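Local coordinates for protein aerobactin synthase IucC (Klebsiella pneumoniae, PDB 6CN7) that probably joins a second N-acetyl-N-hydroxylysine to N-citryl-N-acetyl-N-hydroxylysine in an ATP-dependent ligation that yields the siderophore aerobactin, at residues W8-A21 against I62-A76. The protein carries 5 engineered substitutions. Sequence-based numbering, arbitrary orientation.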
ATOM      1  N   TRP A   8      -3.925   1.306 -28.380  1.00 56.86           N
ATOM      2  CA  TRP A   8      -4.303   0.113 -27.630  1.00 50.01           C
ATOM      3  C   TRP A   8      -4.168  -1.141 -28.484  1.00 50.74           C
ATOM      4  O   TRP A   8      -3.769  -2.199 -27.986  1.00 51.93           O
ATOM      5  CB  TRP A   8      -5.731   0.264 -27.106  1.00 49.14           C
ATOM      6  CG  TRP A   8      -6.224  -0.911 -26.329  1.00 45.26           C
ATOM      7  CD1 TRP A   8      -7.210  -1.778 -26.694  1.00 44.46           C
ATOM      8  CD2 TRP A   8      -5.756  -1.353 -25.048  1.00 44.75           C
ATOM      9  NE1 TRP A   8      -7.387  -2.733 -25.721  1.00 46.35           N
ATOM     10  CE2 TRP A   8      -6.506  -2.492 -24.699  1.00 46.38           C
ATOM     11  CE3 TRP A   8      -4.774  -0.894 -24.162  1.00 46.60           C
ATOM     12  CZ2 TRP A   8      -6.302  -3.184 -23.510  1.00 48.88           C
ATOM     13  CZ3 TRP A   8      -4.578  -1.580 -22.978  1.00 48.19           C
ATOM     14  CH2 TRP A   8      -5.339  -2.712 -22.663  1.00 51.74           C
ATOM     15  N   ASP A   9      -4.489  -1.043 -29.776  1.00 54.88           N
ATOM     16  CA  ASP A   9      -4.360  -2.203 -30.651  1.00 55.76           C
ATOM     17  C   ASP A   9      -2.902  -2.490 -30.976  1.00 53.18           C
ATOM     18  O   ASP A   9      -2.491  -3.654 -31.031  1.00 53.26           O
ATOM     19  CB  ASP A   9      -5.155  -1.986 -31.937  1.00 58.52           C
ATOM     20  CG  ASP A   9      -4.966  -3.114 -32.931  1.00 65.50           C
ATOM     21  OD1 ASP A   9      -5.459  -4.231 -32.663  1.00 69.66           O
ATOM     22  OD2 ASP A   9      -4.318  -2.886 -33.974  1.00 67.72           O
ATOM     23  N   PHE A  10      -2.104  -1.441 -31.197  1.00 47.32           N
ATOM     24  CA  PHE A  10      -0.692  -1.645 -31.496  1.00 46.91           C
ATOM     25  C   PHE A  10       0.025  -2.311 -30.329  1.00 46.70           C
ATOM     26  O   PHE A  10       0.831  -3.227 -30.526  1.00 46.86           O
ATOM     27  CB  PHE A  10      -0.029  -0.310 -31.837  1.00 46.13           C
ATOM     28  CG  PHE A  10       1.443  -0.418 -32.116  1.00 45.81           C
ATOM     29  CD1 PHE A  10       1.900  -0.776 -33.374  1.00 47.04           C
ATOM     30  CD2 PHE A  10       2.373  -0.157 -31.122  1.00 48.07           C
ATOM     31  CE1 PHE A  10       3.254  -0.876 -33.634  1.00 47.00           C
ATOM     32  CE2 PHE A  10       3.729  -0.254 -31.376  1.00 47.88           C
ATOM     33  CZ  PHE A  10       4.169  -0.614 -32.635  1.00 48.08           C
ATOM     34  N   VAL A  11      -0.261  -1.872 -29.104  1.00 46.79           N
ATOM     35  CA  VAL A  11       0.440  -2.416 -27.945  1.00 48.81           C
ATOM     36  C   VAL A  11       0.011  -3.856 -27.687  1.00 48.70           C
ATOM     37  O   VAL A  11       0.822  -4.691 -27.269  1.00 43.71           O
ATOM     38  CB  VAL A  11       0.206  -1.517 -26.717  1.00 51.81           C
ATOM     39  CG1 VAL A  11       0.849  -2.118 -25.482  1.00 60.97           C
ATOM     40  CG2 VAL A  11       0.783  -0.135 -26.968  1.00 52.54           C
ATOM     41  N   ASN A  12      -1.265  -4.171 -27.924  1.00 50.92           N
ATOM     42  CA  ASN A  12      -1.726  -5.543 -27.743  1.00 45.57           C
ATOM     43  C   ASN A  12      -1.137  -6.466 -28.801  1.00 42.75           C
ATOM     44  O   ASN A  12      -0.762  -7.605 -28.499  1.00 43.25           O
ATOM     45  CB  ASN A  12      -3.253  -5.599 -27.774  1.00 49.42           C
ATOM     46  CG  ASN A  12      -3.867  -5.493 -26.391  1.00 50.48           C
ATOM     47  OD1 ASN A  12      -3.957  -6.480 -25.661  1.00 50.60           O
ATOM     48  ND2 ASN A  12      -4.297  -4.291 -26.026  1.00 48.42           N
ATOM     49  N   ARG A  13      -1.046  -5.996 -30.048  1.00 42.91           N
ATOM     50  CA  ARG A  13      -0.463  -6.817 -31.106  1.00 45.66           C
ATOM     51  C   ARG A  13       1.011  -7.092 -30.838  1.00 46.76           C
ATOM     52  O   ARG A  13       1.474  -8.230 -30.972  1.00 48.53           O
ATOM     53  CB  ARG A  13      -0.643  -6.135 -32.462  1.00 48.48           C
ATOM     54  CG  ARG A  13      -2.064  -6.203 -32.982  1.00 53.58           C
ATOM     55  CD  ARG A  13      -2.193  -5.656 -34.394  1.00 55.23           C
ATOM     56  NE  ARG A  13      -3.575  -5.752 -34.856  1.00 55.72           N
ATOM     57  CZ  ARG A  13      -4.080  -6.784 -35.526  1.00 58.53           C
ATOM     58  NH1 ARG A  13      -3.322  -7.828 -35.838  1.00 60.48           N
ATOM     59  NH2 ARG A  13      -5.356  -6.771 -35.890  1.00 60.83           N
ATOM     60  N   GLN A  14       1.765  -6.061 -30.451  1.00 46.17           N
ATOM     61  CA  GLN A  14       3.180  -6.258 -30.158  1.00 47.09           C
ATOM     62  C   GLN A  14       3.367  -7.276 -29.038  1.00 43.47           C
ATOM     63  O   GLN A  14       4.263  -8.125 -29.103  1.00 44.70           O
ATOM     64  CB  GLN A  14       3.834  -4.927 -29.786  1.00 49.01           C
ATOM     65  CG  GLN A  14       3.793  -3.871 -30.888  1.00 58.35           C
ATOM     66  CD  GLN A  14       4.737  -4.167 -32.035  1.00 64.26           C
ATOM     67  OE1 GLN A  14       4.303  -4.442 -33.153  1.00 66.16           O
ATOM     68  NE2 GLN A  14       6.035  -4.100 -31.771  1.00 67.16           N
ATOM     69  N   LEU A  15       2.529  -7.210 -28.001  1.00 39.56           N
ATOM     70  CA  LEU A  15       2.695  -8.122 -26.876  1.00 41.70           C
ATOM     71  C   LEU A  15       2.307  -9.547 -27.254  1.00 44.69           C
ATOM     72  O   LEU A  15       2.999 -10.503 -26.882  1.00 41.84           O
ATOM     73  CB  LEU A  15       1.873  -7.638 -25.676  1.00 44.71           C
ATOM     74  CG  LEU A  15       1.977  -8.505 -24.416  1.00 49.16           C
ATOM     75  CD1 LEU A  15       3.428  -8.700 -23.997  1.00 47.70           C
ATOM     76  CD2 LEU A  15       1.179  -7.895 -23.271  1.00 48.38           C
ATOM     77  N   VAL A  16       1.204  -9.715 -27.990  1.00 43.06           N
ATOM     78  CA  VAL A  16       0.817 -11.047 -28.450  1.00 43.80           C
ATOM     79  C   VAL A  16       1.939 -11.663 -29.279  1.00 43.77           C
ATOM     80  O   VAL A  16       2.298 -12.833 -29.099  1.00 45.87           O
ATOM     81  CB  VAL A  16      -0.501 -10.980 -29.245  1.00 44.51           C
ATOM     82  CG1 VAL A  16      -0.773 -12.298 -29.975  1.00 45.42           C
ATOM     83  CG2 VAL A  16      -1.660 -10.651 -28.314  1.00 45.05           C
ATOM     84  N   ALA A  17       2.508 -10.884 -30.200  1.00 38.98           N
ATOM     85  CA  ALA A  17       3.595 -11.394 -31.029  1.00 41.93           C
ATOM     86  C   ALA A  17       4.803 -11.768 -30.180  1.00 40.46           C
ATOM     87  O   ALA A  17       5.442 -12.800 -30.419  1.00 38.13           O
ATOM     88  CB  ALA A  17       3.981 -10.356 -32.084  1.00 44.12           C
ATOM     89  N   LYS A  18       5.130 -10.945 -29.182  1.00 35.98           N
ATOM     90  CA  LYS A  18       6.237 -11.276 -28.292  1.00 39.96           C
ATOM     91  C   LYS A  18       5.958 -12.566 -27.530  1.00 41.12           C
ATOM     92  O   LYS A  18       6.842 -13.421 -27.400  1.00 42.80           O
ATOM     93  CB  LYS A  18       6.495 -10.123 -27.321  1.00 37.82           C
ATOM     94  CG  LYS A  18       7.676 -10.351 -26.388  1.00 37.71           C
ATOM     95  CD  LYS A  18       7.858  -9.206 -25.406  1.00 37.59           C
ATOM     96  CE  LYS A  18       8.944  -9.532 -24.390  1.00 43.37           C
ATOM     97  NZ  LYS A  18       9.171  -8.427 -23.419  1.00 44.48           N
ATOM     98  N   MET A  19       4.731 -12.728 -27.029  1.00 41.83           N
ATOM     99  CA  MET A  19       4.378 -13.935 -26.287  1.00 40.64           C
ATOM    100  C   MET A  19       4.458 -15.171 -27.177  1.00 40.84           C
ATOM    101  O   MET A  19       5.083 -16.172 -26.812  1.00 47.14           O
ATOM    102  CB  MET A  19       2.974 -13.793 -25.693  1.00 48.01           C
ATOM    103  CG  MET A  19       2.847 -12.706 -24.637  1.00 51.00           C
ATOM    104  SD  MET A  19       1.127 -12.352 -24.201  1.00 57.32           S
ATOM    105  CE  MET A  19       0.645 -13.888 -23.412  1.00 60.63           C
ATOM    106  N   LEU A  20       3.818 -15.123 -28.347  1.00 39.27           N
ATOM    107  CA  LEU A  20       3.806 -16.285 -29.232  1.00 41.37           C
ATOM    108  C   LEU A  20       5.220 -16.673 -29.646  1.00 43.19           C
ATOM    109  O   LEU A  20       5.583 -17.855 -29.631  1.00 44.47           O
ATOM    110  CB  LEU A  20       2.952 -15.999 -30.470  1.00 42.64           C
ATOM    111  CG  LEU A  20       1.439 -15.846 -30.287  1.00 45.61           C
ATOM    112  CD1 LEU A  20       0.800 -15.441 -31.607  1.00 44.52           C
ATOM    113  CD2 LEU A  20       0.806 -17.131 -29.765  1.00 46.15           C
ATOM    114  N   ALA A  21       6.035 -15.687 -30.023  1.00 44.52           N
ATOM    115  CA  ALA A  21       7.363 -15.986 -30.546  1.00 44.71           C
ATOM    116  C   ALA A  21       8.256 -16.609 -29.481  1.00 40.84           C
ATOM    117  O   ALA A  21       8.979 -17.571 -29.761  1.00 41.92           O
ATOM    118  CB  ALA A  21       8.005 -14.717 -31.104  1.00 45.15           C
ATOM    119  N   ILE A  62       7.953 -12.234 -35.732  1.00 45.25           N
ATOM    120  CA  ILE A  62       6.540 -12.157 -36.084  1.00 47.22           C
ATOM    121  C   ILE A  62       6.194 -10.728 -36.480  1.00 47.48           C
ATOM    122  O   ILE A  62       6.548  -9.775 -35.778  1.00 50.40           O
ATOM    123  CB  ILE A  62       5.665 -12.640 -34.915  1.00 46.38           C
ATOM    124  CG1 ILE A  62       5.886 -14.142 -34.696  1.00 47.35           C
ATOM    125  CG2 ILE A  62       4.184 -12.328 -35.177  1.00 49.16           C
ATOM    126  CD1 ILE A  62       5.099 -14.740 -33.543  1.00 51.49           C
ATOM    127  N   ASP A  63       5.507 -10.580 -37.613  1.00 50.51           N
ATOM    128  CA  ASP A  63       4.954  -9.293 -38.026  1.00 49.32           C
ATOM    129  C   ASP A  63       3.627  -9.091 -37.306  1.00 47.70           C
ATOM    130  O   ASP A  63       2.622  -9.725 -37.648  1.00 49.86           O
ATOM    131  CB  ASP A  63       4.780  -9.248 -39.542  1.00 50.47           C
ATOM    132  CG  ASP A  63       4.253  -7.910 -40.034  1.00 57.57           C
ATOM    133  OD1 ASP A  63       3.860  -7.069 -39.196  1.00 58.37           O
ATOM    134  OD2 ASP A  63       4.236  -7.697 -41.266  1.00 59.05           O
ATOM    135  N   ALA A  64       3.620  -8.197 -36.314  1.00 46.72           N
ATOM    136  CA  ALA A  64       2.466  -8.071 -35.427  1.00 48.72           C
ATOM    137  C   ALA A  64       1.201  -7.661 -36.173  1.00 49.35           C
ATOM    138  O   ALA A  64       0.093  -7.973 -35.722  1.00 53.94           O
ATOM    139  CB  ALA A  64       2.772  -7.065 -34.317  1.00 39.81           C
ATOM    140  N   GLN A  65       1.334  -6.968 -37.306  1.00 53.64           N
ATOM    141  CA  GLN A  65       0.148  -6.506 -38.021  1.00 62.03           C
ATOM    142  C   GLN A  65      -0.610  -7.656 -38.671  1.00 60.61           C
ATOM    143  O   GLN A  65      -1.823  -7.551 -38.887  1.00 61.65           O
ATOM    144  CB  GLN A  65       0.535  -5.469 -39.077  1.00 69.54           C
ATOM    145  CG  GLN A  65       0.837  -4.093 -38.509  1.00 77.52           C
ATOM    146  CD  GLN A  65      -0.373  -3.460 -37.849  1.00 87.27           C
ATOM    147  OE1 GLN A  65      -1.485  -3.511 -38.381  1.00 93.42           O
ATOM    148  NE2 GLN A  65      -0.166  -2.866 -36.678  1.00 86.26           N
ATOM    149  N   THR A  66       0.073  -8.757 -38.985  1.00 59.19           N
ATOM    150  CA  THR A  66      -0.571  -9.888 -39.641  1.00 57.79           C
ATOM    151  C   THR A  66      -1.303 -10.809 -38.674  1.00 56.49           C
ATOM    152  O   THR A  66      -1.980 -11.737 -39.128  1.00 60.61           O
ATOM    153  CB  THR A  66       0.469 -10.703 -40.416  1.00 59.27           C
ATOM    154  OG1 THR A  66       1.381 -11.320 -39.496  1.00 60.86           O
ATOM    155  CG2 THR A  66       1.246  -9.812 -41.376  1.00 59.38           C
ATOM    156  N   LEU A  67      -1.191 -10.581 -37.366  1.00 56.23           N
ATOM    157  CA  LEU A  67      -1.771 -11.499 -36.394  1.00 53.04           C
ATOM    158  C   LEU A  67      -3.275 -11.638 -36.596  1.00 52.77           C
ATOM    159  O   LEU A  67      -3.994 -10.642 -36.720  1.00 47.21           O
ATOM    160  CB  LEU A  67      -1.470 -11.019 -34.973  1.00 47.23           C
ATOM    161  CG  LEU A  67      -0.059 -11.307 -34.455  1.00 44.78           C
ATOM    162  CD1 LEU A  67       0.188 -10.557 -33.159  1.00 44.62           C
ATOM    163  CD2 LEU A  67       0.154 -12.802 -34.248  1.00 44.70           C
ATOM    164  N   ARG A  68      -3.743 -12.885 -36.616  1.00 56.19           N
ATOM    165  CA  ARG A  68      -5.159 -13.203 -36.725  1.00 60.99           C
ATOM    166  C   ARG A  68      -5.497 -14.333 -35.766  1.00 59.44           C
ATOM    167  O   ARG A  68      -4.763 -15.321 -35.679  1.00 56.49           O
ATOM    168  CB  ARG A  68      -5.539 -13.634 -38.146  1.00 69.13           C
ATOM    169  CG  ARG A  68      -5.364 -12.572 -39.202  1.00 76.96           C
ATOM    170  CD  ARG A  68      -6.417 -11.487 -39.077  1.00 85.41           C
ATOM    171  NE  ARG A  68      -6.337 -10.543 -40.188  1.00 90.85           N
ATOM    172  CZ  ARG A  68      -5.542  -9.478 -40.215  1.00 90.23           C
ATOM    173  NH1 ARG A  68      -4.748  -9.205 -39.187  1.00 86.67           N
ATOM    174  NH2 ARG A  68      -5.540  -8.684 -41.275  1.00 92.85           N
ATOM    175  N   CYS A  69      -6.610 -14.180 -35.046  1.00 60.88           N
ATOM    176  CA  CYS A  69      -7.203 -15.262 -34.256  1.00 62.93           C
ATOM    177  C   CYS A  69      -8.660 -15.371 -34.699  1.00 69.13           C
ATOM    178  O   CYS A  69      -9.568 -14.909 -34.006  1.00 71.24           O
ATOM    179  CB  CYS A  69      -7.087 -15.004 -32.759  1.00 62.51           C
ATOM    180  SG  CYS A  69      -7.519 -16.436 -31.739  1.00 66.41           S
ATOM    181  N   ALA A  70      -8.873 -15.983 -35.863  1.00 72.58           N
ATOM    182  CA  ALA A  70     -10.204 -16.076 -36.450  1.00 78.97           C
ATOM    183  C   ALA A  70     -10.720 -14.661 -36.693  1.00 80.79           C
ATOM    184  O   ALA A  70     -10.200 -13.957 -37.567  1.00 80.20           O
ATOM    185  CB  ALA A  70     -11.133 -16.888 -35.540  1.00 79.52           C
ATOM    186  N   ASP A  71     -11.730 -14.236 -35.930  1.00 82.56           N
ATOM    187  CA  ASP A  71     -12.190 -12.856 -35.931  1.00 85.72           C
ATOM    188  C   ASP A  71     -12.200 -12.243 -34.536  1.00 83.76           C
ATOM    189  O   ASP A  71     -12.619 -11.090 -34.389  1.00 82.34           O
ATOM    190  CB  ASP A  71     -13.598 -12.762 -36.548  1.00 89.75           C
ATOM    191  CG  ASP A  71     -13.566 -12.768 -38.071  1.00 93.74           C
ATOM    192  OD1 ASP A  71     -12.519 -12.386 -38.632  1.00 94.12           O
ATOM    193  OD2 ASP A  71     -14.574 -13.145 -38.708  1.00 98.14           O
ATOM    194  N   GLU A  72     -11.756 -12.971 -33.513  1.00 85.40           N
ATOM    195  CA  GLU A  72     -11.598 -12.367 -32.201  1.00 86.38           C
ATOM    196  C   GLU A  72     -10.666 -11.160 -32.301  1.00 81.26           C
ATOM    197  O   GLU A  72      -9.712 -11.177 -33.088  1.00 78.66           O
ATOM    198  CB  GLU A  72     -11.030 -13.380 -31.203  1.00 90.78           C
ATOM    199  CG  GLU A  72     -11.950 -14.544 -30.898  1.00100.33           C
ATOM    200  CD  GLU A  72     -11.795 -15.036 -29.473  1.00105.05           C
ATOM    201  OE1 GLU A  72     -11.227 -16.133 -29.284  1.00106.64           O
ATOM    202  OE2 GLU A  72     -12.231 -14.307 -28.554  1.00108.46           O
ATOM    203  N   PRO A  73     -10.906 -10.098 -31.531  1.00 79.00           N
ATOM    204  CA  PRO A  73      -9.935  -9.000 -31.498  1.00 74.01           C
ATOM    205  C   PRO A  73      -8.633  -9.460 -30.863  1.00 68.81           C
ATOM    206  O   PRO A  73      -8.627 -10.204 -29.879  1.00 68.14           O
ATOM    207  CB  PRO A  73     -10.633  -7.923 -30.659  1.00 73.82           C
ATOM    208  CG  PRO A  73     -11.615  -8.666 -29.828  1.00 77.34           C
ATOM    209  CD  PRO A  73     -12.055  -9.846 -30.645  1.00 79.24           C
ATOM    210  N   VAL A  74      -7.523  -9.014 -31.442  1.00 63.51           N
ATOM    211  CA  VAL A  74      -6.197  -9.446 -31.016  1.00 59.47           C
ATOM    212  C   VAL A  74      -5.865  -8.738 -29.707  1.00 58.56           C
ATOM    213  O   VAL A  74      -5.548  -7.546 -29.696  1.00 59.79           O
ATOM    214  CB  VAL A  74      -5.145  -9.160 -32.093  1.00 55.99           C
ATOM    215  CG1 VAL A  74      -3.766  -9.622 -31.640  1.00 54.65           C
ATOM    216  CG2 VAL A  74      -5.535  -9.844 -33.396  1.00 54.17           C
ATOM    217  N   LEU A  75      -5.936  -9.475 -28.599  1.00 56.19           N
ATOM    218  CA  LEU A  75      -5.672  -8.926 -27.277  1.00 55.36           C
ATOM    219  C   LEU A  75      -4.791  -9.888 -26.495  1.00 53.30           C
ATOM    220  O   LEU A  75      -4.972 -11.108 -26.564  1.00 51.20           O
ATOM    221  CB  LEU A  75      -6.976  -8.673 -26.512  1.00 59.28           C
ATOM    222  CG  LEU A  75      -7.955  -7.709 -27.184  1.00 62.19           C
ATOM    223  CD1 LEU A  75      -9.295  -7.718 -26.461  1.00 62.14           C
ATOM    224  CD2 LEU A  75      -7.376  -6.301 -27.236  1.00 56.67           C
ATOM    225  N   ALA A  76      -3.833  -9.330 -25.749  1.00 50.01           N
ATOM    226  CA  ALA A  76      -2.979 -10.156 -24.904  1.00 51.00           C
ATOM    227  C   ALA A  76      -3.799 -10.887 -23.850  1.00 51.25           C
ATOM    228  O   ALA A  76      -3.529 -12.053 -23.538  1.00 50.83           O
ATOM    229  CB  ALA A  76      -1.905  -9.296 -24.242  1.00 53.45           C
TER
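Arg-13 meets Leu-67, and Asn-12 meets Ala-76, in the polar contacts between helix 4-25 and segment 62-76. The Arg-13 chain runs extended from CG to NE, and its NH1 gives a hydrogen bond to Leu-67 O (3.0 Å), nearly in the guanidinium plane, with a weak one to Ala-64 O. Arg-13 NE meets Asp-9 OD2 (3.1 Å) in a salt bridge on the syn side of the carboxylate; this and the bond to Leu-67 O together hold the guanidinium's orientation, while Val-74 covers one of its faces. Arg-68 NH1 also donates to Leu-67 O, so two arginines share that carbonyl.

Asn-12 works from both ends of its amide: OD1 takes the N-H of Ala-76, the first residue of helix 76-87, on a lone pair (2.9 Å, 164°), and ND2 bonds Trp-8 O while lying over one face of the indole.

Among the apolar contacts, Ala-76 CB is a knob between Asn-12, Leu-15, Val-16 and Met-19, 3.5 Å from Leu-15 CD2. Farther along, Leu-67 CD1 meets Val-16 and Ala-17, and Ile-62 CD1 reaches Leu-20 and Ala-21.

Leu-75 holds the N-cap position of helix 76-87. The connection to that helix from strand 60-62, an edge of an antiparallel four-stranded sheet, lies along helix 4-25, a helix-on-sheet arrangement.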